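Local coordinates for protein NADH:ubiquinone oxidoreductase, Na translocating, F subunit (Porphyromonas gingivalis, PDB 2R6H) that binds flavin-adenine dinucleotide and belongs to the flavoprotein oxidoreductases that join an FAD-binding domain to an NAD-binding domain, at residues N17-T22 with D60-F65; E158-G163 with I256-C261. All blocks are in the same frame, centred on the assembly; numbering follows the deposited sequence.

Contact 1. Residues N17-T22 with D60-F65; sequences NKNVST and DIQDRF. With SO4 (sulfate ion), chain G; SO4 (sulfate ion), chain E.
The phenyl ring of F65 lies between the two segments: S21 O sits over one face, offset toward the rim, and R64 CG covers the centre of the other. The amide carbon of Q62 meets the ring edge in plane, and N19 CB approaches CD2 of F65 obliquely at 3.6 Å. Because R64 has CG between its backbone N and carbonyl carbon (chi1 73°), its extended chain passes across this ring and brings CE2 of F65 over the centre of one guanidinium face. Two sulfate ions, probably from the crystallisation liquor, occupy the guanidinium edge, R64 NH1 donating to O2 of the chain G ion at 2.8 Å. Strand 9-19, a member of the antiparallel sheet of the flavin-binding domain, passes here into the loop that carries V20 to T22, and the loop before helix 66-71 meets it. That second loop makes a turn closed by F65 N to Q62 O at 2.9 Å. The bent Q62 chain places its amide against N19, and NE2 of Q62 donates to N19 O at 2.7 Å with the acceptor nearly in the amide plane. N19 turns its own amide 65° from that of Q62, and its ND2 holds S21 O at 2.9 Å with a nearly straight N-H (165°). K25 NZ joins the two segments from outside, reaching N19 OD1 and D60 O, while T22 OG1 bonds to E199.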
loop_
_atom_site.group_PDB
_atom_site.type_symbol
_atom_site.label_atom_id
_atom_site.label_comp_id
_atom_site.label_asym_id
_atom_site.label_seq_id
_atom_site.Cartn_x
_atom_site.Cartn_y
_atom_site.Cartn_z
ATOM N N ASN A 17 2.169 -15.739 0.320
ATOM C CA ASN A 17 1.155 -14.939 -0.356
ATOM C C ASN A 17 -0.223 -15.099 0.278
ATOM O O ASN A 17 -1.115 -15.719 -0.301
ATOM C CB ASN A 17 1.094 -15.295 -1.843
ATOM C CG ASN A 17 0.620 -14.138 -2.700
ATOM O OD1 ASN A 17 0.979 -12.985 -2.461
ATOM N ND2 ASN A 17 -0.192 -14.441 -3.706
ATOM N N LYS A 18 -0.390 -14.536 1.470
ATOM C CA LYS A 18 -1.672 -14.574 2.162
ATOM C C LYS A 18 -2.369 -13.218 2.107
ATOM O O LYS A 18 -1.716 -12.174 2.105
ATOM C CB LYS A 18 -1.484 -15.009 3.617
ATOM C CG LYS A 18 -1.697 -16.496 3.853
ATOM C CD LYS A 18 -0.858 -16.996 5.017
ATOM C CE LYS A 18 -1.499 -16.648 6.350
ATOM N NZ LYS A 18 -0.673 -17.105 7.502
ATOM N N ASN A 19 -3.697 -13.243 2.062
ATOM C CA ASN A 19 -4.487 -12.018 2.112
ATOM C C ASN A 19 -4.268 -11.242 3.406
ATOM O O ASN A 19 -4.242 -11.821 4.492
ATOM C CB ASN A 19 -5.973 -12.333 1.932
ATOM C CG ASN A 19 -6.418 -12.242 0.485
ATOM O OD1 ASN A 19 -6.072 -13.089 -0.337
ATOM N ND2 ASN A 19 -7.191 -11.209 0.168
ATOM N N VAL A 20 -4.111 -9.928 3.282
ATOM C CA VAL A 20 -3.864 -9.079 4.432
ATOM C C VAL A 20 -5.066 -8.101 4.625
ATOM O O VAL A 20 -5.313 -7.569 5.714
ATOM C CB VAL A 20 -2.477 -8.414 4.278
ATOM C CG1 VAL A 20 -2.578 -7.018 3.671
ATOM C CG2 VAL A 20 -1.751 -8.406 5.593
ATOM N N SER A 21 -5.831 -7.909 3.554
ATOM C CA SER A 21 -7.145 -7.282 3.624
ATOM C C SER A 21 -7.954 -7.975 2.563
ATOM O O SER A 21 -7.540 -9.016 2.068
ATOM C CB SER A 21 -7.064 -5.815 3.278
ATOM O OG SER A 21 -6.799 -5.696 1.899
ATOM N N THR A 22 -9.081 -7.399 2.168
ATOM C CA THR A 22 -9.912 -8.076 1.172
ATOM C C THR A 22 -9.300 -8.114 -0.238
ATOM O O THR A 22 -9.446 -9.094 -0.963
ATOM C CB THR A 22 -11.308 -7.493 1.088
ATOM O OG1 THR A 22 -12.003 -7.756 2.310
ATOM C CG2 THR A 22 -12.059 -8.155 -0.052
ATOM N N ASP A 60 -6.409 -18.288 -3.225
ATOM C CA ASP A 60 -6.496 -18.668 -1.821
ATOM C C ASP A 60 -6.841 -17.450 -0.981
ATOM O O ASP A 60 -6.006 -16.568 -0.789
ATOM C CB ASP A 60 -5.176 -19.271 -1.335
ATOM C CG ASP A 60 -5.331 -20.064 -0.043
ATOM O OD1 ASP A 60 -6.410 -19.981 0.578
ATOM O OD2 ASP A 60 -4.380 -20.780 0.350
ATOM N N ILE A 61 -8.075 -17.412 -0.483
ATOM C CA ILE A 61 -8.560 -16.315 0.356
ATOM C C ILE A 61 -9.101 -16.810 1.704
ATOM O O ILE A 61 -9.951 -17.691 1.742
ATOM C CB ILE A 61 -9.699 -15.542 -0.358
ATOM C CG1 ILE A 61 -9.301 -15.201 -1.794
ATOM C CG2 ILE A 61 -10.073 -14.273 0.430
ATOM C CD1 ILE A 61 -8.305 -14.076 -1.859
ATOM N N GLN A 62 -8.651 -16.224 2.808
ATOM C CA GLN A 62 -9.143 -16.639 4.128
ATOM C C GLN A 62 -10.621 -16.311 4.411
ATOM O O GLN A 62 -11.193 -15.389 3.840
ATOM C CB GLN A 62 -8.287 -16.041 5.238
ATOM C CG GLN A 62 -6.809 -16.212 5.058
ATOM C CD GLN A 62 -6.210 -15.060 4.310
ATOM O OE1 GLN A 62 -6.375 -14.946 3.092
ATOM N NE2 GLN A 62 -5.512 -14.185 5.028
ATOM N N ASP A 63 -11.210 -17.063 5.337
ATOM C CA ASP A 63 -12.637 -16.981 5.670
ATOM C C ASP A 63 -13.184 -15.559 5.752
ATOM O O ASP A 63 -14.291 -15.283 5.292
ATOM C CB ASP A 63 -12.917 -17.691 7.005
ATOM C CG ASP A 63 -12.190 -19.051 7.141
ATOM O OD1 ASP A 63 -11.688 -19.605 6.123
ATOM O OD2 ASP A 63 -12.137 -19.565 8.288
ATOM N N ARG A 64 -12.406 -14.665 6.349
ATOM C CA ARG A 64 -12.873 -13.321 6.661
ATOM C C ARG A 64 -12.736 -12.316 5.523
ATOM O O ARG A 64 -13.227 -11.197 5.626
ATOM C CB ARG A 64 -12.152 -12.798 7.895
ATOM C CG ARG A 64 -10.711 -12.413 7.675
ATOM C CD ARG A 64 -10.027 -12.239 9.015
ATOM N NE ARG A 64 -8.751 -11.515 8.961
ATOM C CZ ARG A 64 -7.556 -12.099 8.817
ATOM N NH1 ARG A 64 -7.464 -13.426 8.686
ATOM N NH2 ARG A 64 -6.448 -11.353 8.797
ATOM N N PHE A 65 -12.064 -12.705 4.448
ATOM C CA PHE A 65 -11.930 -11.821 3.303
ATOM C C PHE A 65 -12.786 -12.293 2.149
ATOM O O PHE A 65 -13.087 -11.534 1.229
ATOM C CB PHE A 65 -10.474 -11.720 2.854
ATOM C CG PHE A 65 -9.573 -11.166 3.902
ATOM C CD1 PHE A 65 -9.796 -9.905 4.416
ATOM C CD2 PHE A 65 -8.513 -11.909 4.394
ATOM C CE1 PHE A 65 -8.976 -9.387 5.394
ATOM C CE2 PHE A 65 -7.689 -11.392 5.382
ATOM C CZ PHE A 65 -7.924 -10.130 5.878
HETATM S S SO4 G . -10.049 -16.066 9.401
HETATM O O1 SO4 G . -10.778 -15.254 8.429
HETATM O O2 SO4 G . -8.615 -15.908 9.158
HETATM O O3 SO4 G . -10.461 -15.643 10.746
HETATM O O4 SO4 G . -10.369 -17.475 9.208
HETATM S S SO4 E . -4.204 -15.359 8.551
HETATM O O1 SO4 E . -3.000 -14.796 7.950
HETATM O O2 SO4 E . -3.935 -15.545 9.967
HETATM O O3 SO4 E . -5.323 -14.432 8.404
HETATM O O4 SO4 E . -4.553 -16.648 7.946
#

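Contact 2. Residues E158-G163 with I256-C261; sequences EMLYIG and IEYYMC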
loop_
_atom_site.group_PDB
_atom_site.type_symbol
_atom_site.label_atom_id
_atom_site.label_comp_id
_atom_site.label_asym_id
_atom_site.label_seq_id
_atom_site.Cartn_x
_atom_site.Cartn_y
_atom_site.Cartn_z
ATOM N N GLU A 158 8.527 18.471 10.773
ATOM C CA GLU A 158 7.488 17.516 11.135
ATOM C C GLU A 158 7.089 16.717 9.907
ATOM O O GLU A 158 7.029 17.258 8.812
ATOM C CB GLU A 158 6.252 18.214 11.707
ATOM C CG GLU A 158 5.141 17.242 12.090
ATOM C CD GLU A 158 3.895 17.922 12.656
ATOM O OE1 GLU A 158 3.950 19.138 12.978
ATOM O OE2 GLU A 158 2.859 17.218 12.782
HETATM N N MSE A 159 6.820 15.432 10.091
HETATM C CA MSE A 159 6.313 14.619 9.006
HETATM C C MSE A 159 4.869 14.214 9.275
HETATM O O MSE A 159 4.504 13.861 10.400
HETATM C CB MSE A 159 7.165 13.370 8.828
HETATM C CG MSE A 159 8.654 13.580 9.053
HETATM SE SE MSE A 159 9.771 12.114 8.352
HETATM C CE MSE A 159 11.019 11.919 9.859
ATOM N N LEU A 160 4.054 14.278 8.228
ATOM C CA LEU A 160 2.694 13.760 8.265
ATOM C C LEU A 160 2.491 12.790 7.109
ATOM O O LEU A 160 2.514 13.197 5.948
ATOM C CB LEU A 160 1.686 14.899 8.164
ATOM C CG LEU A 160 0.273 14.640 8.693
ATOM C CD1 LEU A 160 -0.428 15.960 9.006
ATOM C CD2 LEU A 160 -0.531 13.815 7.702
ATOM N N TYR A 161 2.306 11.509 7.430
ATOM C CA TYR A 161 2.082 10.472 6.423
ATOM C C TYR A 161 0.597 10.240 6.185
ATOM O O TYR A 161 -0.183 10.136 7.128
ATOM C CB TYR A 161 2.746 9.164 6.851
ATOM C CG TYR A 161 4.231 9.140 6.605
ATOM C CD1 TYR A 161 5.120 9.674 7.526
ATOM C CD2 TYR A 161 4.746 8.591 5.439
ATOM C CE1 TYR A 161 6.475 9.659 7.287
ATOM C CE2 TYR A 161 6.099 8.570 5.193
ATOM C CZ TYR A 161 6.961 9.102 6.119
ATOM O OH TYR A 161 8.312 9.073 5.861
ATOM N N ILE A 162 0.206 10.167 4.922
ATOM C CA ILE A 162 -1.188 9.952 4.563
ATOM C C ILE A 162 -1.273 8.744 3.649
ATOM O O ILE A 162 -0.915 8.834 2.481
ATOM C CB ILE A 162 -1.759 11.140 3.756
ATOM C CG1 ILE A 162 -1.551 12.465 4.483
ATOM C CG2 ILE A 162 -3.229 10.917 3.455
ATOM C CD1 ILE A 162 -2.124 13.639 3.745
ATOM N N GLY A 163 -1.751 7.614 4.144
ATOM C CA GLY A 163 -1.837 6.453 3.284
ATOM C C GLY A 163 -3.252 6.016 2.987
ATOM O O GLY A 163 -4.159 6.269 3.778
ATOM N N ILE A 256 5.259 21.521 7.477
ATOM C CA ILE A 256 5.201 20.082 7.549
ATOM C C ILE A 256 5.582 19.511 6.197
ATOM O O ILE A 256 5.304 20.114 5.161
ATOM C CB ILE A 256 3.784 19.618 7.936
ATOM C CG1 ILE A 256 3.378 20.211 9.289
ATOM C CG2 ILE A 256 3.696 18.095 7.959
ATOM C CD1 ILE A 256 1.992 19.792 9.746
ATOM N N GLU A 257 6.249 18.365 6.215
ATOM C CA GLU A 257 6.448 17.598 5.004
ATOM C C GLU A 257 5.358 16.552 4.985
ATOM O O GLU A 257 5.101 15.892 5.986
ATOM C CB GLU A 257 7.844 16.963 4.965
ATOM C CG GLU A 257 8.924 17.899 4.412
ATOM C CD GLU A 257 10.304 17.675 5.023
ATOM O OE1 GLU A 257 10.526 16.588 5.623
ATOM O OE2 GLU A 257 11.156 18.599 4.893
ATOM N N TYR A 258 4.697 16.440 3.841
ATOM C CA TYR A 258 3.591 15.515 3.654
ATOM C C TYR A 258 4.022 14.350 2.773
ATOM O O TYR A 258 4.305 14.525 1.585
ATOM C CB TYR A 258 2.418 16.251 3.009
ATOM C CG TYR A 258 1.845 17.301 3.911
ATOM C CD1 TYR A 258 2.357 18.582 3.930
ATOM C CD2 TYR A 258 0.808 17.005 4.772
ATOM C CE1 TYR A 258 1.849 19.537 4.775
ATOM C CE2 TYR A 258 0.289 17.956 5.615
ATOM C CZ TYR A 258 0.815 19.216 5.612
ATOM O OH TYR A 258 0.294 20.158 6.457
ATOM N N TYR A 259 4.092 13.156 3.340
ATOM C CA TYR A 259 4.362 11.998 2.509
ATOM C C TYR A 259 3.081 11.210 2.346
ATOM O O TYR A 259 2.563 10.666 3.305
ATOM C CB TYR A 259 5.480 11.144 3.114
ATOM C CG TYR A 259 6.775 11.908 3.300
ATOM C CD1 TYR A 259 7.775 11.875 2.335
ATOM C CD2 TYR A 259 6.985 12.681 4.428
ATOM C CE1 TYR A 259 8.950 12.590 2.505
ATOM C CE2 TYR A 259 8.157 13.392 4.604
ATOM C CZ TYR A 259 9.132 13.344 3.645
ATOM O OH TYR A 259 10.283 14.059 3.844
HETATM N N MSE A 260 2.540 11.174 1.140
HETATM C CA MSE A 260 1.345 10.382 0.930
HETATM C C MSE A 260 1.497 9.388 -0.202
HETATM O O MSE A 260 2.243 9.614 -1.141
HETATM C CB MSE A 260 0.127 11.269 0.697
HETATM C CG MSE A 260 -0.215 11.514 -0.750
HETATM SE SE MSE A 260 -1.823 12.621 -0.899
HETATM C CE MSE A 260 -2.905 11.733 0.443
ATOM N N CYS A 261 0.796 8.270 -0.078
ATOM C CA CYS A 261 0.632 7.346 -1.178
ATOM C C CYS A 261 -0.730 6.691 -1.079
ATOM O O CYS A 261 -1.100 6.159 -0.038
ATOM C CB CYS A 261 1.716 6.283 -1.183
ATOM S SG CYS A 261 1.699 5.325 -2.711
#
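Y259 has the most surface buried between these parallel strands, and it packs against Y161 across them. The ring planes are tilted by only 21°, but one ring is displaced so far along the other that little of it is stacked; CB of Y259 sits over one face of Y161, 3.4 Å from CE2, and the hydroxyl of Y161 stands over the Y259 ring toward its rim. Selenomethionine M159 adds a Met-aromatic contact, its SE oblique to the Y259 ring and 4.3 Å from CE2. Y259 OH donates to E257 OE1 from above the carboxylate plane and also meets Q153 N; E257 itself bonds T155 OG1 through OE2 and is salt-bridged to R186 through OE1. Y161 OH is held by Q174 of helix 168-181. On the other face of the sheet, I162 packs beside selenomethionine M260, and both reach V270 of helix 264-277. L160 lies on the same face, its CB 3.8 Å from CG2 of I256; CG anti to the backbone N (chi1 -158°) brings CD1 4.0 Å from CE2 of Y258. Alternating bonds lace the backbones in register, among them I162 N to Y259 O at 2.9 Å. Neighbouring parallel strands with helices on both faces, the second ending at C261, whose side chain is about 7 Å from the bound FAD, before helix 264-277, are characteristic of the Rossmann-like NAD-binding domain of ferredoxin reductase relatives.

In the fold
The two contacts illustrate how chemistry follows place in a two-domain flavoprotein. Contact 2 is core: regular backbone pairing between inner strands of the parallel sheet, with apolar and aromatic packing on both faces. Contact 1 is partly buried and irregular, joining the end of a strand of the antiparallel sheet to a loop through side-chain amides, one ring and charged groups that reach sulfate. The centres of contact 1 and contact 2 are about 28 Å apart, on opposite sides of the chain's centre, and the contacts share no helix or strand. An indirect tie exists: T22 and F65 touch N198, in the loop that follows strand 188-194, the strand lying next to 158-163 in the parallel sheet.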